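Local structure of putative integron gene cassette protein (Uncultured bacterium, 3GHJ) at residues A[40-45]-A[129-134]; A[47-52]-A[103-108]; A[61-66]-A[74-79]; A[88-93]-A[135-140]; A[97-102]-A[113-118]. The protein is of unknown function but belongs to the glyoxalase/bleomycin resistance/dioxygenase superfamily, whose members often bind a metal ion or small molecules in sheet-lined pockets. The protein carries 1 engineered substitution. All coordinates share one frame; numbering follows the deposited sequence.

Interaction 1 of 5, residues A[40-45]-A[129-134]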
# COMPACT_ATOMS: atom_id res chain seq x y z
N GLU A 40 3.59 1.50 20.02
CA GLU A 40 2.81 0.54 20.81
C GLU A 40 1.32 0.68 20.56
O GLU A 40 0.62 -0.31 20.36
CB GLU A 40 3.12 0.70 22.30
CG GLU A 40 4.49 0.18 22.72
CD GLU A 40 5.64 1.09 22.30
OE1 GLU A 40 5.43 2.31 22.14
OE2 GLU A 40 6.78 0.58 22.15
N LYS A 41 0.82 1.91 20.56
CA LYS A 41 -0.61 2.11 20.38
C LYS A 41 -1.03 1.70 18.97
O LYS A 41 -2.10 1.12 18.78
CB LYS A 41 -1.00 3.56 20.67
CG LYS A 41 -0.83 3.94 22.14
CD LYS A 41 -1.40 5.32 22.43
CE LYS A 41 -1.27 5.66 23.92
NZ LYS A 41 -1.61 7.09 24.19
N SER A 42 -0.21 2.01 17.98
CA SER A 42 -0.55 1.61 16.63
C SER A 42 -0.42 0.10 16.44
O SER A 42 -1.26 -0.52 15.80
CB SER A 42 0.26 2.38 15.58
OG SER A 42 -0.27 3.68 15.40
N SER A 43 0.62 -0.50 17.01
CA SER A 43 0.75 -1.96 16.93
C SER A 43 -0.48 -2.63 17.53
O SER A 43 -0.99 -3.61 16.99
CB SER A 43 2.02 -2.44 17.63
OG SER A 43 3.18 -1.97 16.97
N GLN A 44 -0.97 -2.10 18.65
CA GLN A 44 -2.16 -2.65 19.28
C GLN A 44 -3.37 -2.58 18.35
O GLN A 44 -4.15 -3.52 18.25
CB GLN A 44 -2.44 -1.94 20.60
CG GLN A 44 -1.40 -2.22 21.67
CD GLN A 44 -1.56 -1.35 22.90
OE1 GLN A 44 -2.39 -0.44 22.93
NE2 GLN A 44 -0.75 -1.61 23.92
N PHE A 45 -3.53 -1.46 17.65
CA PHE A 45 -4.64 -1.30 16.73
C PHE A 45 -4.54 -2.30 15.57
O PHE A 45 -5.50 -3.01 15.26
CB PHE A 45 -4.68 0.13 16.19
CG PHE A 45 -5.77 0.38 15.18
CD1 PHE A 45 -5.55 0.16 13.82
CD2 PHE A 45 -7.01 0.86 15.58
CE1 PHE A 45 -6.55 0.39 12.89
CE2 PHE A 45 -8.01 1.10 14.66
CZ PHE A 45 -7.78 0.88 13.31
N ALA A 129 -10.54 5.37 10.26
CA ALA A 129 -9.24 5.90 10.66
C ALA A 129 -8.46 4.92 11.52
O ALA A 129 -9.03 4.14 12.28
CB ALA A 129 -9.42 7.22 11.41
N ASP A 130 -7.13 4.94 11.39
CA ASP A 130 -6.28 4.32 12.39
C ASP A 130 -6.00 5.35 13.51
O ASP A 130 -6.54 6.46 13.47
CB ASP A 130 -5.01 3.70 11.75
CG ASP A 130 -3.89 4.70 11.51
OD1 ASP A 130 -4.11 5.92 11.59
OD2 ASP A 130 -2.77 4.23 11.23
N PRO A 131 -5.20 4.97 14.52
CA PRO A 131 -5.01 5.91 15.64
C PRO A 131 -4.30 7.20 15.25
O PRO A 131 -4.32 8.18 16.01
CB PRO A 131 -4.13 5.11 16.61
CG PRO A 131 -4.52 3.68 16.35
CD PRO A 131 -4.71 3.62 14.85
N ASN A 132 -3.67 7.20 14.08
CA ASN A 132 -2.94 8.36 13.58
C ASN A 132 -3.80 9.22 12.68
O ASN A 132 -3.33 10.23 12.14
CB ASN A 132 -1.75 7.85 12.78
CG ASN A 132 -0.96 6.81 13.54
OD1 ASN A 132 -1.00 5.60 13.22
ND2 ASN A 132 -0.27 7.26 14.57
N GLY A 133 -5.05 8.82 12.47
CA GLY A 133 -5.91 9.54 11.56
C GLY A 133 -5.62 9.25 10.10
O GLY A 133 -6.09 9.96 9.22
N HIS A 134 -4.86 8.20 9.83
CA HIS A 134 -4.71 7.81 8.43
C HIS A 134 -6.05 7.36 7.88
O HIS A 134 -6.92 6.86 8.63
CB HIS A 134 -3.66 6.73 8.26
CG HIS A 134 -2.28 7.21 8.57
ND1 HIS A 134 -1.80 8.40 8.08
CD2 HIS A 134 -1.30 6.68 9.34
CE1 HIS A 134 -0.57 8.58 8.53
NE2 HIS A 134 -0.24 7.55 9.29
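Pro131 lies over one face of the Phe45 ring, and this pairing carries most of the apolar contact between helix 39-49 and the turn that joins strands 123-129 and 135-140. Phe45 CG is anti to its own backbone N (chi1 178°), which directs the ring from the helix to the turn. Pro131 CD stands 3.7 Å from the ring centroid and 22° off its normal, a CH-pi contact, and Asp130 CA makes a second one on the same face at 4.2 Å. Both are offset toward the rim. Farther out, Phe45 CZ approaches Ala129 O at 3.6 Å.

Asp130 organises the turn. Residues 130-133 form a type I beta turn, closed by Gly133 N to Asp130 O at 3.0 Å. Asp130 OD1 accepts from Asn132 N at 2.8 Å, making an Asx turn, and also from His134 N at 3.0 Å; the two donors reach it from opposite faces of the carboxylate plane. The other oxygen, Asp130 OD2, is bonded to the hydroxyl of Tyr46, on the same helix as Phe45.

The chemistry implies a division of labour: Asp130 holds the turn in shape from within, and the turn so fixed offers carbon-bound hydrogens to an aromatic face.

Interaction 2 of 5, residues A[47-52]-A[103-108]; sequences TEILGF and KALESK
Lys108 NZ donates to Ile49 O at 3.1 Å and, more weakly, to Glu48 O at 3.3 Å, so one ammonium group serves two successive carbonyls. It meets Ile49 O at a C=O...N angle of 118°, tilted 20° from the carbonyl plane. The extended lysine chain slides past Ile49 in the opposite direction, Lys108 CD lying 3.9 Å from Ile49 CG2. That same methyl meets Leu105 CD2 at 3.8 Å, the two side chains crossing at about a right angle, and Leu50 CD2 approaches Leu105 CD2 at 4.1 Å.

Farther out, the backbone positions these groups. Lys108 is the first residue to leave helix 98-107, and Gly51, with positive phi, marks the exit from the other helix. Leu50 and Leu105 both continue onto Phe128 and Phe138, while Ile49 and Leu105 touch Val110. The C-terminal ends of helices 39-49 and 98-107 thus meet beside the sheet containing 123-129 and 135-140, consistent with the glyoxalase/bleomycin resistance fold.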
# COMPACT_ATOMS: atom_id res chain seq x y z
N THR A 47 -2.87 -5.09 15.27
CA THR A 47 -2.93 -6.50 15.65
C THR A 47 -4.27 -6.87 16.30
O THR A 47 -4.88 -7.88 15.94
CB THR A 47 -1.77 -6.91 16.58
OG1 THR A 47 -1.82 -6.14 17.79
CG2 THR A 47 -0.43 -6.69 15.90
N GLU A 48 -4.75 -6.05 17.23
CA GLU A 48 -5.93 -6.44 18.00
C GLU A 48 -7.23 -6.09 17.30
O GLU A 48 -8.22 -6.83 17.41
CB GLU A 48 -5.89 -5.81 19.39
CG GLU A 48 -4.68 -6.24 20.21
CD GLU A 48 -4.62 -5.56 21.56
OE1 GLU A 48 -5.60 -4.90 21.95
OE2 GLU A 48 -3.58 -5.68 22.25
N ILE A 49 -7.26 -4.97 16.58
CA ILE A 49 -8.47 -4.58 15.89
C ILE A 49 -8.51 -5.14 14.47
O ILE A 49 -9.48 -5.78 14.08
CB ILE A 49 -8.71 -3.06 15.92
CG1 ILE A 49 -8.94 -2.61 17.37
CG2 ILE A 49 -9.91 -2.67 15.07
CD1 ILE A 49 -9.43 -1.20 17.52
N LEU A 50 -7.44 -4.93 13.70
CA LEU A 50 -7.40 -5.47 12.34
C LEU A 50 -6.96 -6.93 12.26
O LEU A 50 -7.16 -7.58 11.24
CB LEU A 50 -6.54 -4.59 11.42
CG LEU A 50 -7.02 -3.14 11.28
CD1 LEU A 50 -6.16 -2.41 10.25
CD2 LEU A 50 -8.49 -3.08 10.89
N GLY A 51 -6.35 -7.45 13.33
CA GLY A 51 -6.02 -8.87 13.37
C GLY A 51 -4.76 -9.25 12.63
O GLY A 51 -4.52 -10.43 12.37
N PHE A 52 -3.93 -8.27 12.30
CA PHE A 52 -2.67 -8.58 11.64
C PHE A 52 -1.74 -9.31 12.60
O PHE A 52 -1.83 -9.15 13.83
CB PHE A 52 -2.03 -7.31 11.06
CG PHE A 52 -2.90 -6.62 10.04
CD1 PHE A 52 -3.97 -7.28 9.44
CD2 PHE A 52 -2.62 -5.32 9.66
CE1 PHE A 52 -4.76 -6.64 8.49
CE2 PHE A 52 -3.41 -4.67 8.71
CZ PHE A 52 -4.47 -5.34 8.12
N LYS A 103 -19.56 -3.77 11.24
CA LYS A 103 -20.07 -3.99 12.59
C LYS A 103 -18.95 -4.35 13.56
O LYS A 103 -18.93 -3.89 14.71
CB LYS A 103 -21.13 -5.10 12.56
CG LYS A 103 -21.94 -5.22 13.84
CD LYS A 103 -22.87 -4.03 13.99
CE LYS A 103 -23.80 -4.18 15.19
NZ LYS A 103 -24.71 -3.01 15.31
N ALA A 104 -18.00 -5.17 13.11
CA ALA A 104 -16.90 -5.58 13.97
C ALA A 104 -16.06 -4.37 14.37
O ALA A 104 -15.70 -4.21 15.53
CB ALA A 104 -16.04 -6.62 13.28
N LEU A 105 -15.74 -3.52 13.40
CA LEU A 105 -14.98 -2.31 13.71
C LEU A 105 -15.75 -1.43 14.69
O LEU A 105 -15.19 -0.95 15.68
CB LEU A 105 -14.66 -1.53 12.43
CG LEU A 105 -13.59 -2.11 11.50
CD1 LEU A 105 -13.52 -1.28 10.22
CD2 LEU A 105 -12.24 -2.13 12.18
N GLU A 106 -17.04 -1.24 14.42
CA GLU A 106 -17.87 -0.39 15.28
C GLU A 106 -17.89 -0.93 16.70
O GLU A 106 -17.85 -0.16 17.67
CB GLU A 106 -19.28 -0.28 14.70
CG GLU A 106 -19.37 0.60 13.47
CD GLU A 106 -20.72 0.53 12.78
OE1 GLU A 106 -21.42 -0.50 12.95
OE2 GLU A 106 -21.08 1.48 12.07
N SER A 107 -17.94 -2.26 16.84
CA SER A 107 -18.00 -2.87 18.16
C SER A 107 -16.72 -2.60 18.95
O SER A 107 -16.73 -2.58 20.19
CB SER A 107 -18.26 -4.37 18.06
OG SER A 107 -17.11 -5.07 17.64
N LYS A 108 -15.62 -2.37 18.24
CA LYS A 108 -14.32 -2.15 18.86
C LYS A 108 -14.05 -0.65 19.01
O LYS A 108 -12.93 -0.26 19.34
CB LYS A 108 -13.21 -2.82 18.05
CG LYS A 108 -13.24 -4.35 18.11
CD LYS A 108 -12.22 -4.96 17.16
CE LYS A 108 -12.29 -6.49 17.18
NZ LYS A 108 -11.30 -7.12 16.25

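Interaction 3 of 5, residues A[61-66]-A[74-79]; sequences RRWNFL and MVVLQE
Strands 63-68 and 73-79 form an antiparallel beta hairpin, the axes of the paired segments 4.5 Å apart and at 169°, and the side chains of Trp63, Phe65, Val76 and Gln78 interlock on one face. The Gln78 chain runs alongside Trp63, placing CG 3.6 Å from the centroid of the five-membered ring and almost on its normal. The guanidinium of Arg61 covers the opposite face of the indole. Two residues along, Val76 CG1 sits over the centre of the Phe65 ring at 3.8 Å, while the selenium of Met74 comes up at that ring's edge, a Met-aromatic contact. Trp120 of the second subunit packs on both Phe65 and Met74.

On the opposite face of the sheet Leu66 and Leu77 cross obliquely, with Leu66 CD1 and Leu77 CD1 3.9 Å apart, and Leu66 CB fits against Val75 CG2. Paired backbone bonds at Asn64-Leu77 and Leu66-Val75 fix this register.

Arg62 and Trp63 face Asp58 in a G1 bulge. Arg62, which also pairs with Glu40 of helix 39-49, bends at chi2 and chi3 to grip Glu79 side-on in a salt bridge: NE reaches OE1 at 2.9 Å within the guanidinium plane, and NH2 reaches OE2 at 2.8 Å.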
# COMPACT_ATOMS: atom_id res chain seq x y z
N ARG A 61 14.91 0.60 15.72
CA ARG A 61 14.51 1.59 14.73
C ARG A 61 13.09 2.07 14.98
O ARG A 61 12.62 3.01 14.34
CB ARG A 61 14.61 1.01 13.32
CG ARG A 61 16.04 0.78 12.85
CD ARG A 61 16.09 0.57 11.35
NE ARG A 61 15.40 -0.65 10.94
CZ ARG A 61 15.25 -1.03 9.68
NH1 ARG A 61 15.73 -0.29 8.69
NH2 ARG A 61 14.60 -2.16 9.40
N ARG A 62 12.40 1.41 15.92
CA ARG A 62 11.00 1.71 16.20
C ARG A 62 10.12 1.38 14.99
O ARG A 62 9.30 2.20 14.56
CB ARG A 62 10.83 3.18 16.61
CG ARG A 62 11.63 3.55 17.85
CD ARG A 62 11.11 2.82 19.07
NE ARG A 62 9.83 3.37 19.52
CZ ARG A 62 9.02 2.76 20.38
NH1 ARG A 62 9.35 1.57 20.88
NH2 ARG A 62 7.88 3.33 20.74
N TRP A 63 10.31 0.18 14.45
CA TRP A 63 9.50 -0.32 13.34
C TRP A 63 8.87 -1.64 13.75
O TRP A 63 9.46 -2.41 14.51
CB TRP A 63 10.37 -0.57 12.11
CG TRP A 63 10.95 0.65 11.44
CD1 TRP A 63 10.96 1.93 11.92
CD2 TRP A 63 11.61 0.69 10.17
NE1 TRP A 63 11.59 2.76 11.03
CE2 TRP A 63 12.00 2.03 9.94
CE3 TRP A 63 11.91 -0.27 9.20
CZ2 TRP A 63 12.67 2.43 8.79
CZ3 TRP A 63 12.58 0.13 8.05
CH2 TRP A 63 12.95 1.46 7.86
N ASN A 64 7.67 -1.91 13.24
CA ASN A 64 7.02 -3.19 13.47
C ASN A 64 6.46 -3.70 12.15
O ASN A 64 5.57 -3.06 11.56
CB ASN A 64 5.92 -3.06 14.52
CG ASN A 64 5.49 -4.41 15.09
OD1 ASN A 64 6.04 -5.45 14.73
ND2 ASN A 64 4.50 -4.39 15.99
N PHE A 65 6.99 -4.82 11.68
CA PHE A 65 6.56 -5.46 10.44
C PHE A 65 5.48 -6.47 10.79
O PHE A 65 5.75 -7.45 11.50
CB PHE A 65 7.72 -6.22 9.78
CG PHE A 65 8.89 -5.35 9.39
CD1 PHE A 65 9.77 -4.87 10.36
CD2 PHE A 65 9.14 -5.07 8.05
CE1 PHE A 65 10.87 -4.09 9.99
CE2 PHE A 65 10.24 -4.30 7.68
CZ PHE A 65 11.10 -3.81 8.65
N LEU A 66 4.27 -6.25 10.29
CA LEU A 66 3.11 -7.08 10.62
C LEU A 66 2.55 -7.74 9.36
O LEU A 66 2.51 -7.13 8.29
CB LEU A 66 2.02 -6.22 11.27
CG LEU A 66 2.41 -5.55 12.58
CD1 LEU A 66 1.28 -4.64 13.00
CD2 LEU A 66 2.72 -6.59 13.67
N MSE A 74 1.66 -7.10 4.00
CA MSE A 74 2.43 -6.66 5.15
C MSE A 74 2.25 -5.17 5.36
O MSE A 74 2.17 -4.40 4.39
CB MSE A 74 3.90 -6.98 4.95
CG MSE A 74 4.87 -6.44 6.00
SE MSE A 74 6.65 -7.24 5.85
CE MSE A 74 6.24 -8.92 6.71
N VAL A 75 2.12 -4.74 6.61
CA VAL A 75 2.28 -3.33 6.91
C VAL A 75 3.54 -3.19 7.75
O VAL A 75 3.86 -4.05 8.56
CB VAL A 75 1.08 -2.72 7.66
CG1 VAL A 75 -0.16 -2.70 6.76
CG2 VAL A 75 0.80 -3.45 8.96
N VAL A 76 4.28 -2.11 7.51
CA VAL A 76 5.44 -1.78 8.31
C VAL A 76 5.15 -0.49 9.06
O VAL A 76 5.14 0.60 8.48
CB VAL A 76 6.73 -1.61 7.47
CG1 VAL A 76 7.94 -1.46 8.41
CG2 VAL A 76 6.92 -2.79 6.52
N LEU A 77 4.88 -0.60 10.36
CA LEU A 77 4.63 0.58 11.16
C LEU A 77 5.98 1.21 11.51
O LEU A 77 6.89 0.51 11.96
CB LEU A 77 3.87 0.22 12.43
CG LEU A 77 2.58 -0.60 12.25
CD1 LEU A 77 1.95 -0.86 13.60
CD2 LEU A 77 1.59 0.13 11.33
N GLN A 78 6.11 2.51 11.30
CA GLN A 78 7.37 3.20 11.57
C GLN A 78 7.10 4.42 12.42
O GLN A 78 6.38 5.32 12.00
CB GLN A 78 8.02 3.62 10.25
CG GLN A 78 8.32 2.45 9.33
CD GLN A 78 8.86 2.86 7.98
OE1 GLN A 78 9.70 2.17 7.39
NE2 GLN A 78 8.37 3.98 7.46
N GLU A 79 7.64 4.45 13.63
CA GLU A 79 7.37 5.56 14.52
C GLU A 79 8.04 6.85 14.05
O GLU A 79 9.24 6.87 13.77
CB GLU A 79 7.79 5.24 15.95
CG GLU A 79 7.25 6.22 16.97
CD GLU A 79 7.60 5.80 18.38
OE1 GLU A 79 8.77 5.99 18.79
OE2 GLU A 79 6.71 5.28 19.08
O HOH W 1 11.06 4.92 12.86

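Interaction 4 of 5, residues A[88-93]-A[135-140]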
# COMPACT_ATOMS: atom_id res chain seq x y z
N HIS A 88 -3.19 7.22 2.82
CA HIS A 88 -4.33 6.44 2.41
C HIS A 88 -3.90 5.14 1.80
O HIS A 88 -3.11 5.12 0.93
CB HIS A 88 -5.26 7.15 1.38
CG HIS A 88 -6.28 6.22 0.80
ND1 HIS A 88 -7.32 5.70 1.54
CD2 HIS A 88 -6.38 5.65 -0.42
CE1 HIS A 88 -8.02 4.88 0.80
NE2 HIS A 88 -7.46 4.81 -0.39
N PHE A 89 -4.53 4.06 2.27
CA PHE A 89 -4.36 2.74 1.73
C PHE A 89 -5.58 1.89 2.05
O PHE A 89 -6.29 2.18 2.94
CB PHE A 89 -3.06 2.07 2.23
CG PHE A 89 -2.82 2.20 3.72
CD1 PHE A 89 -2.15 3.27 4.21
CD2 PHE A 89 -3.23 1.23 4.57
CE1 PHE A 89 -1.95 3.41 5.55
CE2 PHE A 89 -3.02 1.38 5.91
CZ PHE A 89 -2.39 2.44 6.39
N SER A 90 -5.75 0.81 1.31
CA SER A 90 -6.91 -0.05 1.53
C SER A 90 -6.54 -1.52 1.53
O SER A 90 -5.53 -1.92 0.94
CB SER A 90 -8.00 0.21 0.49
OG SER A 90 -7.77 -0.56 -0.67
N PHE A 91 -7.37 -2.31 2.20
CA PHE A 91 -7.20 -3.75 2.25
C PHE A 91 -8.35 -4.41 1.51
O PHE A 91 -9.48 -3.93 1.54
CB PHE A 91 -7.16 -4.23 3.71
CG PHE A 91 -6.10 -3.56 4.52
CD1 PHE A 91 -4.80 -4.02 4.46
CD2 PHE A 91 -6.37 -2.44 5.29
CE1 PHE A 91 -3.78 -3.41 5.17
CE2 PHE A 91 -5.35 -1.81 6.02
CZ PHE A 91 -4.05 -2.31 5.96
N ARG A 92 -8.05 -5.53 0.86
CA ARG A 92 -9.02 -6.30 0.11
C ARG A 92 -9.91 -7.12 1.04
O ARG A 92 -9.41 -7.78 1.96
CB ARG A 92 -8.28 -7.25 -0.83
CG ARG A 92 -9.19 -8.06 -1.73
CD ARG A 92 -9.90 -7.17 -2.74
NE ARG A 92 -10.66 -7.94 -3.71
CZ ARG A 92 -10.16 -8.45 -4.83
NH1 ARG A 92 -8.88 -8.28 -5.13
NH2 ARG A 92 -10.94 -9.14 -5.65
N VAL A 93 -11.22 -7.07 0.81
CA VAL A 93 -12.16 -7.94 1.53
C VAL A 93 -13.22 -8.42 0.55
O VAL A 93 -13.36 -7.88 -0.54
CB VAL A 93 -12.84 -7.21 2.73
CG1 VAL A 93 -11.80 -6.58 3.64
CG2 VAL A 93 -13.82 -6.16 2.23
N ALA A 135 -6.23 7.55 6.59
CA ALA A 135 -7.48 7.21 5.92
C ALA A 135 -7.40 5.77 5.43
O ALA A 135 -6.89 5.51 4.34
CB ALA A 135 -7.72 8.17 4.76
N LEU A 136 -7.88 4.84 6.25
CA LEU A 136 -7.89 3.43 5.88
C LEU A 136 -9.20 3.07 5.20
O LEU A 136 -10.20 3.79 5.29
CB LEU A 136 -7.66 2.54 7.11
CG LEU A 136 -6.20 2.31 7.52
CD1 LEU A 136 -5.49 3.63 7.82
CD2 LEU A 136 -6.13 1.36 8.72
N GLU A 137 -9.19 1.94 4.51
CA GLU A 137 -10.32 1.53 3.71
C GLU A 137 -10.32 0.01 3.60
O GLU A 137 -9.25 -0.62 3.57
CB GLU A 137 -10.22 2.19 2.32
CG GLU A 137 -11.25 1.72 1.31
CD GLU A 137 -11.00 2.28 -0.08
OE1 GLU A 137 -10.18 3.21 -0.23
OE2 GLU A 137 -11.63 1.77 -1.03
N PHE A 138 -11.51 -0.58 3.58
CA PHE A 138 -11.70 -1.94 3.09
C PHE A 138 -12.37 -1.82 1.73
O PHE A 138 -13.38 -1.12 1.60
CB PHE A 138 -12.61 -2.76 4.01
CG PHE A 138 -12.03 -3.05 5.37
CD1 PHE A 138 -10.67 -3.20 5.57
CD2 PHE A 138 -12.88 -3.23 6.46
CE1 PHE A 138 -10.17 -3.48 6.84
CE2 PHE A 138 -12.38 -3.52 7.72
CZ PHE A 138 -11.03 -3.65 7.91
N THR A 139 -11.82 -2.49 0.72
CA THR A 139 -12.36 -2.45 -0.63
C THR A 139 -12.76 -3.85 -1.06
O THR A 139 -11.96 -4.78 -0.98
CB THR A 139 -11.31 -1.95 -1.64
OG1 THR A 139 -10.65 -0.78 -1.13
CG2 THR A 139 -11.96 -1.64 -2.99
N ALA A 140 -14.00 -3.99 -1.53
CA ALA A 140 -14.49 -5.26 -2.06
C ALA A 140 -14.77 -5.12 -3.56
O ALA A 140 -15.41 -4.17 -3.98
CB ALA A 140 -15.76 -5.69 -1.30
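This is a buried parallel strand pairing between strand 88-93, outermost in its sheet within this chain, and its neighbour 135-140, the axes of the paired segments 4.5 Å apart and at 30°. Firm bonds lie toward the C-terminal end: Phe91 N to Glu137 O at 2.9 Å, Thr139 N to Phe91 O and Val93 N to Thr139 O. At the other end Phe89 N to Ala135 O is weak, but His88 ND1 donates to the same oxygen at 2.8 Å.

On one face, Phe89 lies beside Leu136, with CZ 3.6 Å from CD1, and the side chains of Val93 and Phe138 cross at about a right angle, Val93 CG1 lying 3.9 Å from Phe138 CB. Leu101 and Leu105 of helix 98-107 cover Phe138.

The other face carries His88, Ser90, Glu137 and Thr139, with Ala135 among them. Ser90 OG donates to Thr139 OG1 at 2.9 Å, which passes a bond on to Glu137 OE2 at 2.7 Å. His88 NE2 is bound to Glu31 of the second subunit, and residues 89-92 pair with a strand of that subunit, continuing the sheet.

Chemically, then, the hydroxyl pair feeds one carboxylate while the helix-facing side stays apolar.

Interaction 5 of 5, residues A[97-102]-A[113-118]. Engineered in segment 113-118: Gln118 (natural residue Leu).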
# COMPACT_ATOMS: atom_id res chain seq x y z
N GLU A 97 -18.64 -9.66 3.06
CA GLU A 97 -18.14 -9.40 4.40
C GLU A 97 -18.16 -7.92 4.80
O GLU A 97 -17.75 -7.57 5.91
CB GLU A 97 -16.73 -9.98 4.57
CG GLU A 97 -16.68 -11.49 4.43
CD GLU A 97 -17.51 -12.22 5.48
OE1 GLU A 97 -17.71 -11.66 6.58
OE2 GLU A 97 -17.95 -13.36 5.20
N ILE A 98 -18.64 -7.07 3.90
CA ILE A 98 -18.71 -5.64 4.17
C ILE A 98 -19.50 -5.31 5.45
O ILE A 98 -19.00 -4.61 6.32
CB ILE A 98 -19.26 -4.86 2.94
CG1 ILE A 98 -18.21 -4.84 1.80
CG2 ILE A 98 -19.70 -3.45 3.32
CD1 ILE A 98 -17.01 -3.92 2.07
N GLU A 99 -20.72 -5.82 5.58
CA GLU A 99 -21.48 -5.48 6.78
C GLU A 99 -20.90 -6.09 8.07
O GLU A 99 -20.81 -5.40 9.09
CB GLU A 99 -22.97 -5.82 6.61
CG GLU A 99 -23.64 -5.06 5.46
CD GLU A 99 -23.87 -3.56 5.71
OE1 GLU A 99 -23.80 -3.11 6.88
OE2 GLU A 99 -24.13 -2.84 4.73
N PRO A 100 -20.49 -7.37 8.04
CA PRO A 100 -19.84 -7.91 9.24
C PRO A 100 -18.59 -7.11 9.65
O PRO A 100 -18.37 -6.90 10.84
CB PRO A 100 -19.45 -9.33 8.84
CG PRO A 100 -20.43 -9.69 7.75
CD PRO A 100 -20.78 -8.41 7.04
N LEU A 101 -17.80 -6.67 8.68
CA LEU A 101 -16.57 -5.96 9.02
C LEU A 101 -16.88 -4.58 9.59
O LEU A 101 -16.24 -4.13 10.55
CB LEU A 101 -15.65 -5.86 7.80
CG LEU A 101 -14.91 -7.15 7.46
CD1 LEU A 101 -14.34 -7.05 6.05
CD2 LEU A 101 -13.82 -7.43 8.49
N LYS A 102 -17.85 -3.90 8.98
CA LYS A 102 -18.31 -2.62 9.52
C LYS A 102 -18.74 -2.76 10.97
O LYS A 102 -18.33 -1.98 11.84
CB LYS A 102 -19.45 -2.06 8.67
CG LYS A 102 -20.08 -0.81 9.26
CD LYS A 102 -21.09 -0.23 8.30
CE LYS A 102 -21.77 1.00 8.87
NZ LYS A 102 -22.83 1.50 7.95
N HIS A 113 -17.41 4.73 7.93
CA HIS A 113 -18.21 5.37 6.90
C HIS A 113 -18.43 4.41 5.75
O HIS A 113 -17.51 3.71 5.32
CB HIS A 113 -17.53 6.65 6.40
CG HIS A 113 -18.26 7.32 5.28
ND1 HIS A 113 -19.38 8.10 5.48
CD2 HIS A 113 -18.03 7.34 3.95
CE1 HIS A 113 -19.81 8.56 4.33
NE2 HIS A 113 -19.01 8.12 3.38
N GLY A 114 -19.66 4.36 5.25
CA GLY A 114 -19.99 3.48 4.15
C GLY A 114 -20.96 2.42 4.63
O GLY A 114 -21.40 2.48 5.79
N PRO A 115 -21.26 1.43 3.79
CA PRO A 115 -20.60 1.20 2.50
C PRO A 115 -20.85 2.29 1.46
O PRO A 115 -21.95 2.85 1.36
CB PRO A 115 -21.19 -0.13 2.02
CG PRO A 115 -22.46 -0.30 2.79
CD PRO A 115 -22.25 0.38 4.10
N VAL A 116 -19.81 2.58 0.69
CA VAL A 116 -19.89 3.50 -0.43
C VAL A 116 -19.71 2.69 -1.70
O VAL A 116 -18.72 1.99 -1.87
CB VAL A 116 -18.74 4.52 -0.37
CG1 VAL A 116 -18.74 5.39 -1.63
CG2 VAL A 116 -18.84 5.36 0.89
N ASN A 117 -20.67 2.78 -2.61
CA ASN A 117 -20.56 2.11 -3.89
C ASN A 117 -19.62 2.87 -4.82
O ASN A 117 -19.72 4.09 -4.95
CB ASN A 117 -21.93 1.95 -4.56
CG ASN A 117 -22.77 0.86 -3.91
OD1 ASN A 117 -22.23 -0.09 -3.33
ND2 ASN A 117 -24.08 0.98 -4.03
N GLN A 118 -18.68 2.15 -5.42
CA GLN A 118 -17.77 2.71 -6.41
C GLN A 118 -18.17 2.13 -7.75
O GLN A 118 -17.59 1.16 -8.22
CB GLN A 118 -16.33 2.31 -6.10
CG GLN A 118 -15.93 2.51 -4.64
CD GLN A 118 -15.70 3.97 -4.29
OE1 GLN A 118 -15.96 4.86 -5.10
NE2 GLN A 118 -15.21 4.23 -3.08
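Helix 98-102 runs nearly antiparallel to strand 113-118, at 162° and with 9.6 Å between the axes of these segments, and the closest CA atoms are those of Ile98 and Pro115, 7.3 Å apart. The peptide before Pro115 is cis, and Gly114 adopts backbone angles that call for glycine.

Lys102 makes the polar link. With CG anti to its backbone N (chi1 173°) and the rest of the chain extended, it spans the gap until NZ donates to Gly114 O at 2.8 Å. The nitrogen lies in the carbonyl plane, with a C=O...N angle of 153°. Pro115 then serves as the apolar surface: its CB packs on Ile98 CG2 at 3.9 Å, the two side chains meeting at a slant, while Glu99 crosses it at about a right angle and brings OE2 to 3.6 Å from Pro115 CG. The bend of Glu99 at chi2 carries its carboxylate toward the proline.

Strand 113-118 forms one margin of its four-stranded sheet within the chain. Ile98 also touches Leu126 of strand 123-129, Ala140 of strand 135-140 and Val93 of strand 88-93, whereas Pro115 also touches Val124, so the start of helix 98-107 packs against one face of the sheet, nearly antiparallel to its edge strand.

How the interactions relate
Interactions 3 and 4 are buried strand pairings, one antiparallel and one parallel, held by backbone bonds and set in different sheets; Val75 CG1 and Phe91 CZ, 4.0 Å apart, bring them together. Interactions 1 and 2 share helix 39-49 and are only partly buried, relying on CH-pi and apolar contacts in the first and a lysine on helix-end carbonyls in the second. Interaction 5, at the surface, again uses a lysine on a carbonyl and shares helix 98-107 with interaction 2. Leu101 and Ile98 tie it to interaction 4 through Val93. Interactions 3 and 5 lie on opposite sides of the chain's centre, their centres about 27 Å apart.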